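Long-range contact in Pcza361.24 (Amycolatopsis orientalis, PDB 3G2M), which probably transfers a methyl group from S-adenosyl-L-methionine to an amine nitrogen of glycopeptide antibiotics during their biosynthesis: residues I161-Y173 / R250-S264. Numbering follows the deposited sequence.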
loop_
_atom_site.group_PDB
_atom_site.type_symbol
_atom_site.label_atom_id
_atom_site.label_comp_id
_atom_site.label_asym_id
_atom_site.label_seq_id
_atom_site.Cartn_x
_atom_site.Cartn_y
_atom_site.Cartn_z
ATOM N N ILE A 161 2.810 -11.033 -6.613
ATOM C CA ILE A 161 2.598 -9.612 -6.941
ATOM C C ILE A 161 2.427 -8.775 -5.666
ATOM O O ILE A 161 2.916 -7.655 -5.582
ATOM C CB ILE A 161 1.430 -9.384 -7.955
ATOM C CG1 ILE A 161 1.315 -7.880 -8.313
ATOM C CG2 ILE A 161 0.115 -9.957 -7.416
ATOM C CD1 ILE A 161 0.441 -7.560 -9.527
ATOM N N ASN A 162 1.770 -9.341 -4.657
ATOM C CA ASN A 162 1.586 -8.641 -3.381
ATOM C C ASN A 162 2.884 -8.408 -2.599
ATOM O O ASN A 162 2.910 -7.609 -1.668
ATOM C CB ASN A 162 0.532 -9.345 -2.508
ATOM C CG ASN A 162 -0.893 -8.908 -2.845
ATOM O OD1 ASN A 162 -1.293 -7.782 -2.544
ATOM N ND2 ASN A 162 -1.668 -9.805 -3.454
ATOM N N GLU A 163 3.961 -9.085 -2.985
ATOM C CA GLU A 163 5.274 -8.848 -2.369
ATOM C C GLU A 163 5.943 -7.568 -2.897
ATOM O O GLU A 163 6.939 -7.102 -2.341
ATOM C CB GLU A 163 6.184 -10.077 -2.555
ATOM C CG GLU A 163 5.810 -11.218 -1.596
ATOM C CD GLU A 163 6.670 -12.467 -1.712
ATOM O OE1 GLU A 163 7.571 -12.554 -2.589
ATOM O OE2 GLU A 163 6.436 -13.384 -0.892
ATOM N N LEU A 164 5.376 -6.991 -3.958
ATOM C CA LEU A 164 5.971 -5.828 -4.628
ATOM C C LEU A 164 5.296 -4.516 -4.225
ATOM O O LEU A 164 4.063 -4.432 -4.189
ATOM C CB LEU A 164 5.876 -5.999 -6.152
ATOM C CG LEU A 164 6.542 -7.205 -6.830
ATOM C CD1 LEU A 164 6.343 -7.132 -8.352
ATOM C CD2 LEU A 164 8.038 -7.287 -6.472
ATOM N N ASP A 165 6.103 -3.496 -3.942
ATOM C CA ASP A 165 5.583 -2.159 -3.675
ATOM C C ASP A 165 5.105 -1.493 -4.975
ATOM O O ASP A 165 5.191 -2.092 -6.052
ATOM C CB ASP A 165 6.599 -1.287 -2.896
ATOM C CG ASP A 165 7.851 -0.945 -3.695
ATOM O OD1 ASP A 165 7.870 -1.084 -4.938
ATOM O OD2 ASP A 165 8.839 -0.526 -3.056
ATOM N N GLU A 166 4.600 -0.269 -4.873
ATOM C CA GLU A 166 3.990 0.379 -6.024
ATOM C C GLU A 166 4.960 0.517 -7.198
ATOM O O GLU A 166 4.593 0.198 -8.323
ATOM C CB GLU A 166 3.378 1.742 -5.665
ATOM C CG GLU A 166 2.411 2.266 -6.755
ATOM C CD GLU A 166 2.015 3.723 -6.557
ATOM O OE1 GLU A 166 2.582 4.372 -5.650
ATOM O OE2 GLU A 166 1.145 4.222 -7.315
ATOM N N ALA A 167 6.180 0.981 -6.920
ATOM C CA ALA A 167 7.196 1.223 -7.954
ATOM C C ALA A 167 7.640 -0.079 -8.625
ATOM O O ALA A 167 7.816 -0.135 -9.851
ATOM C CB ALA A 167 8.404 1.973 -7.358
ATOM N N ASP A 168 7.789 -1.132 -7.826
ATOM C CA ASP A 168 8.176 -2.442 -8.353
ATOM C C ASP A 168 7.069 -3.113 -9.175
ATOM O O ASP A 168 7.352 -3.821 -10.149
ATOM C CB ASP A 168 8.663 -3.357 -7.226
ATOM C CG ASP A 168 10.076 -3.004 -6.757
ATOM O OD1 ASP A 168 10.798 -2.271 -7.472
ATOM O OD2 ASP A 168 10.473 -3.477 -5.675
ATOM N N ARG A 169 5.813 -2.903 -8.783
ATOM C CA ARG A 169 4.689 -3.350 -9.617
ATOM C C ARG A 169 4.719 -2.665 -10.994
ATOM O O ARG A 169 4.438 -3.303 -12.007
ATOM C CB ARG A 169 3.344 -3.130 -8.912
ATOM C CG ARG A 169 3.201 -3.995 -7.641
ATOM C CD ARG A 169 1.757 -4.075 -7.106
ATOM N NE ARG A 169 1.163 -2.773 -6.778
ATOM C CZ ARG A 169 1.295 -2.146 -5.609
ATOM N NH1 ARG A 169 2.053 -2.662 -4.642
ATOM N NH2 ARG A 169 0.690 -0.976 -5.419
ATOM N N ARG A 170 5.040 -1.374 -11.018
ATOM C CA ARG A 170 5.246 -0.651 -12.283
ATOM C C ARG A 170 6.303 -1.339 -13.161
ATOM O O ARG A 170 6.117 -1.486 -14.361
ATOM C CB ARG A 170 5.655 0.805 -12.027
ATOM C CG ARG A 170 4.493 1.762 -11.765
ATOM C CD ARG A 170 4.959 3.226 -11.737
ATOM N NE ARG A 170 4.770 3.848 -10.428
ATOM C CZ ARG A 170 5.736 4.359 -9.668
ATOM N NH1 ARG A 170 7.006 4.361 -10.069
ATOM N NH2 ARG A 170 5.421 4.893 -8.498
ATOM N N GLY A 171 7.415 -1.744 -12.551
ATOM C CA GLY A 171 8.470 -2.486 -13.256
ATOM C C GLY A 171 7.987 -3.832 -13.761
ATOM O O GLY A 171 8.351 -4.251 -14.862
ATOM N N LEU A 172 7.177 -4.519 -12.953
ATOM C CA LEU A 172 6.521 -5.760 -13.372
ATOM C C LEU A 172 5.664 -5.558 -14.623
ATOM O O LEU A 172 5.812 -6.296 -15.604
ATOM C CB LEU A 172 5.649 -6.328 -12.231
ATOM C CG LEU A 172 4.601 -7.410 -12.552
ATOM C CD1 LEU A 172 5.265 -8.725 -12.971
ATOM C CD2 LEU A 172 3.691 -7.634 -11.343
ATOM N N TYR A 173 4.775 -4.561 -14.587
ATOM C CA TYR A 173 3.838 -4.336 -15.690
ATOM C C TYR A 173 4.573 -4.037 -17.007
ATOM O O TYR A 173 4.230 -4.576 -18.060
ATOM C CB TYR A 173 2.841 -3.215 -15.359
ATOM C CG TYR A 173 2.071 -3.373 -14.053
ATOM C CD1 TYR A 173 1.615 -4.622 -13.621
ATOM C CD2 TYR A 173 1.778 -2.257 -13.264
ATOM C CE1 TYR A 173 0.902 -4.749 -12.423
ATOM C CE2 TYR A 173 1.073 -2.381 -12.072
ATOM C CZ TYR A 173 0.645 -3.628 -11.657
ATOM O OH TYR A 173 -0.049 -3.746 -10.467
ATOM N N ARG A 250 1.309 -7.341 2.712
ATOM C CA ARG A 250 0.505 -6.506 1.840
ATOM C C ARG A 250 -0.646 -7.316 1.269
ATOM O O ARG A 250 -0.460 -8.468 0.867
ATOM C CB ARG A 250 1.378 -5.984 0.696
ATOM C CG ARG A 250 0.639 -5.179 -0.370
ATOM C CD ARG A 250 1.589 -4.743 -1.482
ATOM N NE ARG A 250 2.572 -3.764 -1.022
ATOM C CZ ARG A 250 3.833 -4.038 -0.687
ATOM N NH1 ARG A 250 4.303 -5.279 -0.739
ATOM N NH2 ARG A 250 4.632 -3.054 -0.298
ATOM N N LEU A 251 -1.832 -6.714 1.250
ATOM C CA LEU A 251 -2.960 -7.287 0.527
ATOM C C LEU A 251 -3.633 -6.210 -0.302
ATOM O O LEU A 251 -4.334 -5.346 0.227
ATOM C CB LEU A 251 -3.963 -7.978 1.470
ATOM C CG LEU A 251 -5.068 -8.805 0.787
ATOM C CD1 LEU A 251 -4.484 -9.987 0.016
ATOM C CD2 LEU A 251 -6.086 -9.298 1.785
ATOM N N LEU A 252 -3.400 -6.263 -1.609
ATOM C CA LEU A 252 -3.993 -5.307 -2.518
ATOM C C LEU A 252 -5.402 -5.752 -2.895
ATOM O O LEU A 252 -5.674 -6.956 -3.070
ATOM C CB LEU A 252 -3.132 -5.159 -3.780
ATOM C CG LEU A 252 -1.717 -4.593 -3.619
ATOM C CD1 LEU A 252 -0.796 -5.110 -4.724
ATOM C CD2 LEU A 252 -1.748 -3.074 -3.589
ATOM N N ALA A 253 -6.297 -4.779 -3.017
ATOM C CA ALA A 253 -7.616 -5.028 -3.578
ATOM C C ALA A 253 -7.445 -5.362 -5.062
ATOM O O ALA A 253 -6.680 -4.689 -5.748
ATOM C CB ALA A 253 -8.504 -3.785 -3.395
ATOM N N PRO A 254 -8.117 -6.428 -5.562
ATOM C CA PRO A 254 -8.050 -6.734 -7.002
ATOM C C PRO A 254 -8.345 -5.532 -7.905
ATOM O O PRO A 254 -7.676 -5.354 -8.924
ATOM C CB PRO A 254 -9.120 -7.827 -7.177
ATOM C CG PRO A 254 -9.123 -8.524 -5.839
ATOM C CD PRO A 254 -8.928 -7.422 -4.831
ATOM N N ASP A 255 -9.316 -4.699 -7.526
ATOM C CA ASP A 255 -9.674 -3.520 -8.328
ATOM C C ASP A 255 -8.544 -2.483 -8.387
ATOM O O ASP A 255 -8.419 -1.763 -9.382
ATOM C CB ASP A 255 -10.976 -2.867 -7.828
ATOM C CG ASP A 255 -12.227 -3.692 -8.166
ATOM O OD1 ASP A 255 -12.185 -4.522 -9.099
ATOM O OD2 ASP A 255 -13.258 -3.512 -7.486
ATOM N N GLN A 256 -7.727 -2.415 -7.335
ATOM C CA GLN A 256 -6.543 -1.540 -7.318
ATOM C C GLN A 256 -5.485 -1.994 -8.342
ATOM O O GLN A 256 -4.947 -1.176 -9.090
ATOM C CB GLN A 256 -5.928 -1.452 -5.907
ATOM C CG GLN A 256 -4.545 -0.752 -5.835
ATOM C CD GLN A 256 -4.604 0.739 -6.164
ATOM O OE1 GLN A 256 -5.622 1.391 -5.956
ATOM N NE2 GLN A 256 -3.503 1.281 -6.666
ATOM N N VAL A 257 -5.192 -3.292 -8.369
ATOM C CA VAL A 257 -4.265 -3.851 -9.367
ATOM C C VAL A 257 -4.811 -3.647 -10.784
ATOM O O VAL A 257 -4.058 -3.311 -11.698
ATOM C CB VAL A 257 -3.958 -5.352 -9.110
ATOM C CG1 VAL A 257 -3.082 -5.951 -10.237
ATOM C CG2 VAL A 257 -3.288 -5.541 -7.755
ATOM N N VAL A 258 -6.117 -3.842 -10.962
ATOM C CA VAL A 258 -6.760 -3.531 -12.248
ATOM C C VAL A 258 -6.512 -2.066 -12.668
ATOM O O VAL A 258 -6.091 -1.817 -13.801
ATOM C CB VAL A 258 -8.277 -3.875 -12.256
ATOM C CG1 VAL A 258 -8.970 -3.253 -13.461
ATOM C CG2 VAL A 258 -8.480 -5.390 -12.260
ATOM N N ARG A 259 -6.750 -1.116 -11.758
ATOM C CA ARG A 259 -6.501 0.318 -12.044
ATOM C C ARG A 259 -5.045 0.570 -12.457
ATOM O O ARG A 259 -4.769 1.353 -13.375
ATOM C CB ARG A 259 -6.882 1.209 -10.850
ATOM C CG ARG A 259 -8.387 1.249 -10.545
ATOM C CD ARG A 259 -8.745 2.280 -9.469
ATOM N NE ARG A 259 -8.324 1.902 -8.116
ATOM C CZ ARG A 259 -9.071 1.214 -7.249
ATOM N NH1 ARG A 259 -10.294 0.805 -7.575
ATOM N NH2 ARG A 259 -8.591 0.939 -6.042
ATOM N N GLU A 260 -4.118 -0.104 -11.775
ATOM C CA GLU A 260 -2.695 0.017 -12.077
ATOM C C GLU A 260 -2.337 -0.577 -13.442
ATOM O O GLU A 260 -1.543 0.005 -14.190
ATOM C CB GLU A 260 -1.856 -0.648 -10.976
ATOM C CG GLU A 260 -1.899 0.068 -9.631
ATOM C CD GLU A 260 -1.087 -0.641 -8.558
ATOM O OE1 GLU A 260 -0.254 -1.506 -8.911
ATOM O OE2 GLU A 260 -1.282 -0.328 -7.363
ATOM N N LEU A 261 -2.911 -1.739 -13.753
ATOM C CA LEU A 261 -2.713 -2.365 -15.058
ATOM C C LEU A 261 -3.149 -1.435 -16.194
ATOM O O LEU A 261 -2.413 -1.247 -17.164
ATOM C CB LEU A 261 -3.453 -3.701 -15.132
ATOM C CG LEU A 261 -2.805 -4.852 -14.358
ATOM C CD1 LEU A 261 -3.812 -5.981 -14.168
ATOM C CD2 LEU A 261 -1.560 -5.342 -15.093
ATOM N N VAL A 262 -4.337 -0.852 -16.059
ATOM C CA VAL A 262 -4.838 0.121 -17.037
ATOM C C VAL A 262 -3.889 1.320 -17.165
ATOM O O VAL A 262 -3.484 1.685 -18.275
ATOM C CB VAL A 262 -6.291 0.574 -16.715
ATOM C CG1 VAL A 262 -6.761 1.653 -17.691
ATOM C CG2 VAL A 262 -7.242 -0.619 -16.762
ATOM N N ARG A 263 -3.513 1.906 -16.032
ATOM C CA ARG A 263 -2.567 3.019 -16.032
ATOM C C ARG A 263 -1.268 2.680 -16.780
ATOM O O ARG A 263 -0.704 3.536 -17.456
ATOM C CB ARG A 263 -2.267 3.456 -14.600
ATOM C CG ARG A 263 -1.402 4.698 -14.471
ATOM C CD ARG A 263 -1.423 5.238 -13.039
ATOM N NE ARG A 263 -2.790 5.336 -12.521
ATOM C CZ ARG A 263 -3.279 4.602 -11.522
ATOM N NH1 ARG A 263 -2.510 3.720 -10.892
ATOM N NH2 ARG A 263 -4.544 4.762 -11.142
ATOM N N SER A 264 -0.819 1.429 -16.668
ATOM C CA SER A 264 0.429 0.984 -17.295
ATOM C C SER A 264 0.302 0.682 -18.787
ATOM O O SER A 264 1.309 0.416 -19.451
ATOM C CB SER A 264 0.997 -0.242 -16.571
ATOM O OG SER A 264 0.282 -1.418 -16.921
HETATM O O HOH W 1 -4.415 -9.143 -3.816
HETATM O O HOH W 2 2.072 0.190 -9.315
HETATM O O HOH W 3 2.026 -1.122 -2.243
#
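R169 of helix 166-179 meets E260 of helix 254-263 in a buried salt bridge, a worked example of how one arginine can be held at several points from CB to its tip. Its CB lies 3.9 Å from E260 OE1, and its CD rests on L252 CD1 at 3.6 Å. The chain then bends at chi3 (-58°), turning the head so that NE and NH2 face the carboxylate side-on. NE gives a nearly straight bond (174°) to OE1 on its syn lone pair, at 2.9 Å, while NH2 reaches OE2; the two planes are nearly coplanar. NH1, the nitrogen not used by E260, donates to L164 O at 2.7 Å and to a water that also accepts from R250 NE. E166 CA and L252 CD1 lie over opposite faces, each offset toward the rim, and with the in-plane bonds limit how the group can rotate.

Each carboxylate oxygen of E260 accepts from two protein donors: Y173 OH comes to OE1 on the anti side at 2.7 Å, tilted well out of the carboxylate plane, with E260 OE1 near the plane of the ring, and Q256 NE2 takes the anti lone pair of OE2. So many donors would be expected to keep the buried acid ionised.

Beyond R169, N162 joins the loop to strand 244-252: its OD1 accepts from L252 N at 2.8 Å, and its backbone O from R250 NH1, in the guanidinium plane. At the other end L261 CD2 packs on Y173 CD1 at 3.6 Å. Crossing at -55°, the two helices, with I161 and V257 touching strand 184-191 beneath, form a helical layer over the central sheet of the Rossmann-like fold of class I S-adenosylmethionine-dependent methyltransferases.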